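Local coordinates for protein DNA polymerase III, beta subunit (Thermotoga maritima, PDB 1VPK) that probably tethers DNA polymerases and other proteins to DNA as a ring-shaped head-to-tail homodimer, conferring processivity, at residues F334-E348 and I360-V372. Numbering follows the deposited sequence. Where two conformers were deposited one is given.
Sequences FIEDVLKHIETEEIE and INPLDISGYLYIV
Glu346 O is gripped from opposite faces of its carbonyl plane: Leu363 N reaches it at 3.2 Å, well above that plane, and Thr344 OG1 at 2.7 Å. This shared acceptor lies at the open end of the antiparallel hairpin formed by strands 346-351 and 358-362, part of the C-terminal domain, where helix 332-341 covers one sheet face. Thr344 OG1 sits between its backbone N and carbonyl carbon (chi1 57°), which also lays it over Pro362 CB at 3.3 Å. Glu348 and Asn361 form a hydrogen-bonded pair: Glu348 N donates to Asn361 O at 2.8 Å, and Asn361 N to Glu348 O. Their side chains share a face, but the bond from Asn361 ND2 to Glu348 OE1 is weak. ND2 also donates to Pro362 O, which lies in the Asn361 amide plane, though ND2 stands above the Pro362 carbonyl plane; OE1 is held more firmly by a salt bridge to Lys266 and a hydrogen bond from Asn350.

Helix 334-341 runs almost antiparallel to strand 368-372, the axes 9.3 Å apart. Val338 straddles the root of Tyr370: CG1, anti to the backbone N (chi1 169°), touches the ring at CG and also meets Ile360 CG2, while CG2 lies 3.6 Å from Tyr370 CB. Farther along the ring, Ile342 CG1 approaches CE2. With an alanine in place of Tyr370, Lys152 O would probably lose its hydroxyl partner and Ile342 the ring carbons against which it packs. Leu278 of helix 271-285 touches Ile335; strand 368-372 pairs with 358-362 along one edge and with 187-194 along the other, carrying the sheet into the central domain. Toward the helix start, Val372 CG1 meets Phe334 CB at 3.8 Å, and Ile335 CD1 spans both Val372 methyls.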
loop_
_atom_site.group_PDB
_atom_site.type_symbol
_atom_site.label_atom_id
_atom_site.label_comp_id
_atom_site.label_asym_id
_atom_site.label_seq_id
_atom_site.Cartn_x
_atom_site.Cartn_y
_atom_site.Cartn_z
ATOM N N PHE A 334 -16.515 -8.842 -8.480
ATOM C CA PHE A 334 -17.219 -9.761 -7.582
ATOM C C PHE A 334 -16.780 -11.207 -7.779
ATOM O O PHE A 334 -16.782 -11.987 -6.819
ATOM C CB PHE A 334 -18.723 -9.654 -7.730
ATOM C CG PHE A 334 -19.314 -8.365 -7.270
ATOM C CD1 PHE A 334 -18.736 -7.589 -6.276
ATOM C CD2 PHE A 334 -20.527 -7.966 -7.779
ATOM C CE1 PHE A 334 -19.351 -6.395 -5.847
ATOM C CE2 PHE A 334 -21.139 -6.820 -7.362
ATOM C CZ PHE A 334 -20.547 -6.013 -6.387
ATOM N N ILE A 335 -16.378 -11.572 -8.996
ATOM C CA ILE A 335 -15.939 -12.936 -9.257
ATOM C C ILE A 335 -14.556 -13.055 -8.690
ATOM O O ILE A 335 -14.230 -14.062 -8.047
ATOM C CB ILE A 335 -15.855 -13.289 -10.775
ATOM C CG1 ILE A 335 -17.167 -13.044 -11.530
ATOM C CG2 ILE A 335 -15.380 -14.767 -10.973
ATOM C CD1 ILE A 335 -18.282 -13.861 -11.064
ATOM N N GLU A 336 -13.707 -12.057 -8.969
ATOM C CA GLU A 336 -12.378 -12.058 -8.429
ATOM C C GLU A 336 -12.324 -12.127 -6.878
ATOM O O GLU A 336 -11.510 -12.832 -6.329
ATOM C CB GLU A 336 -11.589 -10.847 -8.942
ATOM C CG GLU A 336 -10.160 -10.775 -8.410
ATOM C CD GLU A 336 -9.334 -11.991 -8.814
ATOM O OE1 GLU A 336 -8.980 -12.111 -10.041
ATOM O OE2 GLU A 336 -9.044 -12.834 -7.908
ATOM N N ASP A 337 -13.164 -11.375 -6.183
ATOM C CA ASP A 337 -13.262 -11.460 -4.712
ATOM C C ASP A 337 -13.460 -12.878 -4.209
ATOM O O ASP A 337 -12.802 -13.293 -3.296
ATOM C CB ASP A 337 -14.455 -10.641 -4.240
ATOM C CG ASP A 337 -14.200 -9.156 -4.241
ATOM O OD1 ASP A 337 -13.031 -8.714 -4.282
ATOM O OD2 ASP A 337 -15.190 -8.409 -4.131
ATOM N N VAL A 338 -14.376 -13.623 -4.821
ATOM C CA VAL A 338 -14.603 -15.043 -4.487
ATOM C C VAL A 338 -13.326 -15.891 -4.608
ATOM O O VAL A 338 -12.959 -16.636 -3.690
ATOM C CB VAL A 338 -15.755 -15.628 -5.382
ATOM C CG1 VAL A 338 -15.829 -17.059 -5.277
ATOM C CG2 VAL A 338 -17.153 -15.022 -5.021
ATOM N N LEU A 339 -12.615 -15.746 -5.721
ATOM C CA LEU A 339 -11.466 -16.596 -6.010
ATOM C C LEU A 339 -10.360 -16.407 -5.027
ATOM O O LEU A 339 -9.729 -17.358 -4.638
ATOM C CB LEU A 339 -10.924 -16.347 -7.437
ATOM C CG LEU A 339 -11.973 -16.519 -8.528
ATOM C CD1 LEU A 339 -11.385 -16.212 -9.913
ATOM C CD2 LEU A 339 -12.627 -17.918 -8.425
ATOM N N LYS A 340 -10.154 -15.164 -4.605
ATOM C CA LYS A 340 -9.242 -14.844 -3.523
ATOM C C LYS A 340 -9.487 -15.673 -2.278
ATOM O O LYS A 340 -8.550 -15.937 -1.528
ATOM C CB LYS A 340 -9.380 -13.364 -3.107
ATOM C CG LYS A 340 -9.049 -12.339 -4.192
ATOM C CD LYS A 340 -9.337 -10.893 -3.734
ATOM C CE LYS A 340 -9.142 -9.846 -4.903
ATOM N NZ LYS A 340 -10.274 -8.823 -4.936
ATOM N N HIS A 341 -10.747 -16.020 -2.003
ATOM C CA HIS A 341 -11.068 -16.710 -0.769
ATOM C C HIS A 341 -11.207 -18.211 -0.866
ATOM O O HIS A 341 -11.465 -18.870 0.132
ATOM C CB HIS A 341 -12.354 -16.114 -0.212
ATOM C CG HIS A 341 -12.178 -14.713 0.243
ATOM N ND1 HIS A 341 -12.350 -13.639 -0.594
ATOM C CD2 HIS A 341 -11.719 -14.217 1.407
ATOM C CE1 HIS A 341 -12.061 -12.528 0.056
ATOM N NE2 HIS A 341 -11.696 -12.852 1.280
ATOM N N ILE A 342 -11.083 -18.744 -2.075
ATOM C CA ILE A 342 -11.078 -20.186 -2.281
ATOM C C ILE A 342 -9.651 -20.670 -2.305
ATOM O O ILE A 342 -8.764 -20.037 -2.890
ATOM C CB ILE A 342 -11.813 -20.541 -3.572
ATOM C CG1 ILE A 342 -13.315 -20.255 -3.392
ATOM C CG2 ILE A 342 -11.571 -22.004 -3.980
ATOM C CD1 ILE A 342 -14.148 -20.462 -4.607
ATOM N N GLU A 343 -9.428 -21.820 -1.688
ATOM C CA GLU A 343 -8.069 -22.352 -1.534
ATOM C C GLU A 343 -7.750 -23.503 -2.471
ATOM O O GLU A 343 -6.578 -23.759 -2.727
ATOM C CB GLU A 343 -7.854 -22.739 -0.073
ATOM C CG GLU A 343 -8.415 -21.633 0.848
ATOM C CD GLU A 343 -7.912 -21.671 2.287
ATOM O OE1 GLU A 343 -6.804 -22.235 2.573
ATOM O OE2 GLU A 343 -8.642 -21.087 3.132
ATOM N N THR A 344 -8.755 -24.151 -3.040
ATOM C CA THR A 344 -8.502 -25.210 -4.012
ATOM C C THR A 344 -7.985 -24.681 -5.348
ATOM O O THR A 344 -8.255 -23.545 -5.705
ATOM C CB THR A 344 -9.765 -26.080 -4.281
ATOM O OG1 THR A 344 -10.860 -25.256 -4.721
ATOM C CG2 THR A 344 -10.168 -26.781 -3.035
ATOM N N GLU A 345 -7.270 -25.527 -6.088
ATOM C CA GLU A 345 -6.691 -25.154 -7.369
ATOM C C GLU A 345 -7.721 -25.051 -8.458
ATOM O O GLU A 345 -7.502 -24.320 -9.421
ATOM C CB GLU A 345 -5.638 -26.141 -7.819
ATOM C CG GLU A 345 -4.471 -26.199 -6.916
ATOM C CD GLU A 345 -3.462 -27.254 -7.315
ATOM O OE1 GLU A 345 -3.403 -27.640 -8.489
ATOM O OE2 GLU A 345 -2.719 -27.716 -6.422
ATOM N N GLU A 346 -8.823 -25.801 -8.291
ATOM C CA GLU A 346 -9.944 -25.822 -9.205
ATOM C C GLU A 346 -11.212 -25.376 -8.506
ATOM O O GLU A 346 -11.425 -25.649 -7.332
ATOM C CB GLU A 346 -10.167 -27.238 -9.763
ATOM C CG GLU A 346 -9.030 -27.757 -10.631
ATOM C CD GLU A 346 -8.974 -27.136 -11.994
ATOM O OE1 GLU A 346 -10.038 -26.896 -12.585
ATOM O OE2 GLU A 346 -7.865 -26.910 -12.512
ATOM N N ILE A 347 -12.063 -24.712 -9.259
ATOM C CA ILE A 347 -13.358 -24.260 -8.775
ATOM C C ILE A 347 -14.448 -24.687 -9.774
ATOM O O ILE A 347 -14.150 -25.001 -10.953
ATOM C CB ILE A 347 -13.397 -22.710 -8.556
ATOM C CG1 ILE A 347 -13.243 -21.933 -9.867
ATOM C CG2 ILE A 347 -12.285 -22.272 -7.608
ATOM C CD1 ILE A 347 -14.463 -21.216 -10.293
ATOM N N GLU A 348 -15.691 -24.708 -9.294
ATOM C CA GLU A 348 -16.834 -24.835 -10.174
ATOM C C GLU A 348 -17.664 -23.585 -10.212
ATOM O O GLU A 348 -17.827 -22.892 -9.206
ATOM C CB GLU A 348 -17.818 -25.925 -9.744
ATOM C CG GLU A 348 -17.283 -27.183 -9.342
ATOM C CD GLU A 348 -18.391 -28.216 -9.303
ATOM O OE1 GLU A 348 -19.574 -27.877 -8.995
ATOM O OE2 GLU A 348 -18.073 -29.356 -9.624
ATOM N N ILE A 360 -20.613 -20.301 -7.211
ATOM C CA ILE A 360 -19.229 -20.685 -7.271
ATOM C C ILE A 360 -18.804 -21.449 -6.001
ATOM O O ILE A 360 -19.060 -21.031 -4.826
ATOM C CB ILE A 360 -18.325 -19.471 -7.488
ATOM C CG1 ILE A 360 -18.701 -18.759 -8.796
ATOM C CG2 ILE A 360 -16.863 -19.918 -7.517
ATOM C CD1 ILE A 360 -18.066 -17.423 -8.961
ATOM N N ASN A 361 -18.142 -22.577 -6.224
ATOM C CA ASN A 361 -17.625 -23.334 -5.097
ATOM C C ASN A 361 -16.281 -23.972 -5.386
ATOM O O ASN A 361 -15.941 -24.182 -6.528
ATOM C CB ASN A 361 -18.667 -24.379 -4.667
ATOM C CG ASN A 361 -19.188 -25.175 -5.791
ATOM O OD1 ASN A 361 -20.247 -24.849 -6.366
ATOM N ND2 ASN A 361 -18.507 -26.288 -6.083
ATOM N N PRO A 362 -15.532 -24.320 -4.335
ATOM C CA PRO A 362 -14.329 -25.127 -4.540
ATOM C C PRO A 362 -14.721 -26.496 -5.039
ATOM O O PRO A 362 -15.790 -26.975 -4.684
ATOM C CB PRO A 362 -13.718 -25.255 -3.162
ATOM C CG PRO A 362 -14.634 -24.725 -2.258
ATOM C CD PRO A 362 -15.795 -24.082 -2.925
ATOM N N LEU A 363 -13.857 -27.117 -5.851
ATOM C CA LEU A 363 -14.145 -28.415 -6.404
ATOM C C LEU A 363 -14.033 -29.432 -5.318
ATOM O O LEU A 363 -13.008 -29.562 -4.682
ATOM C CB LEU A 363 -13.180 -28.757 -7.555
ATOM C CG LEU A 363 -13.291 -30.124 -8.219
ATOM C CD1 LEU A 363 -14.671 -30.197 -8.939
ATOM C CD2 LEU A 363 -12.170 -30.380 -9.180
ATOM N N ASP A 364 -15.104 -30.191 -5.150
ATOM C CA ASP A 364 -15.157 -31.360 -4.271
ATOM C C ASP A 364 -14.942 -31.067 -2.783
ATOM O O ASP A 364 -14.449 -31.899 -2.041
ATOM C CB ASP A 364 -14.191 -32.429 -4.748
ATOM C CG ASP A 364 -14.650 -33.107 -6.026
ATOM O OD1 ASP A 364 -15.872 -33.200 -6.278
ATOM O OD2 ASP A 364 -13.769 -33.536 -6.781
ATOM N N ILE A 365 -15.309 -29.875 -2.370
ATOM C CA ILE A 365 -15.152 -29.437 -0.981
ATOM C C ILE A 365 -16.495 -28.918 -0.614
ATOM O O ILE A 365 -17.022 -28.057 -1.286
ATOM C CB ILE A 365 -14.121 -28.319 -0.811
ATOM C CG1 ILE A 365 -12.731 -28.795 -1.213
ATOM C CG2 ILE A 365 -14.123 -27.824 0.632
ATOM C CD1 ILE A 365 -12.157 -29.850 -0.332
ATOM N N SER A 366 -17.087 -29.517 0.411
ATOM C CA SER A 366 -18.371 -29.074 0.889
ATOM C C SER A 366 -18.124 -28.031 2.000
ATOM O O SER A 366 -17.023 -27.910 2.570
ATOM C CB SER A 366 -19.189 -30.247 1.431
ATOM O OG SER A 366 -18.342 -31.090 2.185
ATOM N N GLY A 367 -19.175 -27.297 2.291
ATOM C CA GLY A 367 -19.167 -26.421 3.437
ATOM C C GLY A 367 -18.971 -24.957 3.119
ATOM O O GLY A 367 -19.226 -24.118 3.991
ATOM N N TYR A 368 -18.556 -24.666 1.878
ATOM C CA TYR A 368 -18.256 -23.309 1.417
ATOM C C TYR A 368 -18.862 -23.022 0.058
ATOM O O TYR A 368 -18.657 -23.795 -0.890
ATOM C CB TYR A 368 -16.737 -23.080 1.393
ATOM C CG TYR A 368 -16.169 -23.146 2.789
ATOM C CD1 TYR A 368 -15.775 -24.365 3.348
ATOM C CD2 TYR A 368 -16.109 -22.011 3.580
ATOM C CE1 TYR A 368 -15.304 -24.434 4.643
ATOM C CE2 TYR A 368 -15.629 -22.071 4.881
ATOM C CZ TYR A 368 -15.236 -23.285 5.404
ATOM O OH TYR A 368 -14.760 -23.334 6.677
ATOM N N LEU A 369 -19.617 -21.922 -0.058
ATOM C CA LEU A 369 -20.183 -21.568 -1.353
ATOM C C LEU A 369 -20.463 -20.074 -1.476
ATOM O O LEU A 369 -20.681 -19.352 -0.471
ATOM C CB LEU A 369 -21.443 -22.362 -1.659
ATOM C CG LEU A 369 -22.782 -22.021 -1.033
ATOM C CD1 LEU A 369 -23.469 -20.836 -1.681
ATOM C CD2 LEU A 369 -23.654 -23.208 -1.156
ATOM N N TYR A 370 -20.417 -19.632 -2.719
ATOM C CA TYR A 370 -20.534 -18.221 -3.073
ATOM C C TYR A 370 -21.566 -18.060 -4.138
ATOM O O TYR A 370 -21.628 -18.864 -5.008
ATOM C CB TYR A 370 -19.175 -17.659 -3.548
ATOM C CG TYR A 370 -18.163 -17.845 -2.459
ATOM C CD1 TYR A 370 -18.034 -16.909 -1.447
ATOM C CD2 TYR A 370 -17.376 -19.006 -2.391
ATOM C CE1 TYR A 370 -17.108 -17.111 -0.383
ATOM C CE2 TYR A 370 -16.451 -19.199 -1.352
ATOM C CZ TYR A 370 -16.343 -18.265 -0.360
ATOM O OH TYR A 370 -15.450 -18.420 0.653
ATOM N N ILE A 371 -22.344 -16.987 -4.074
ATOM C CA ILE A 371 -23.363 -16.652 -5.086
ATOM C C ILE A 371 -23.010 -15.246 -5.614
ATOM O O ILE A 371 -22.636 -14.345 -4.813
ATOM C CB ILE A 371 -24.801 -16.612 -4.472
ATOM C CG1 ILE A 371 -25.168 -17.956 -3.800
ATOM C CG2 ILE A 371 -25.832 -16.184 -5.528
ATOM C CD1 ILE A 371 -25.405 -19.054 -4.751
ATOM N N VAL A 372 -23.016 -15.091 -6.941
ATOM C CA VAL A 372 -22.889 -13.789 -7.596
ATOM C C VAL A 372 -24.088 -13.621 -8.546
ATOM O O VAL A 372 -24.419 -14.520 -9.308
ATOM C CB VAL A 372 -21.549 -13.649 -8.369
ATOM C CG1 VAL A 372 -21.334 -12.202 -8.825
ATOM C CG2 VAL A 372 -20.353 -14.027 -7.489
#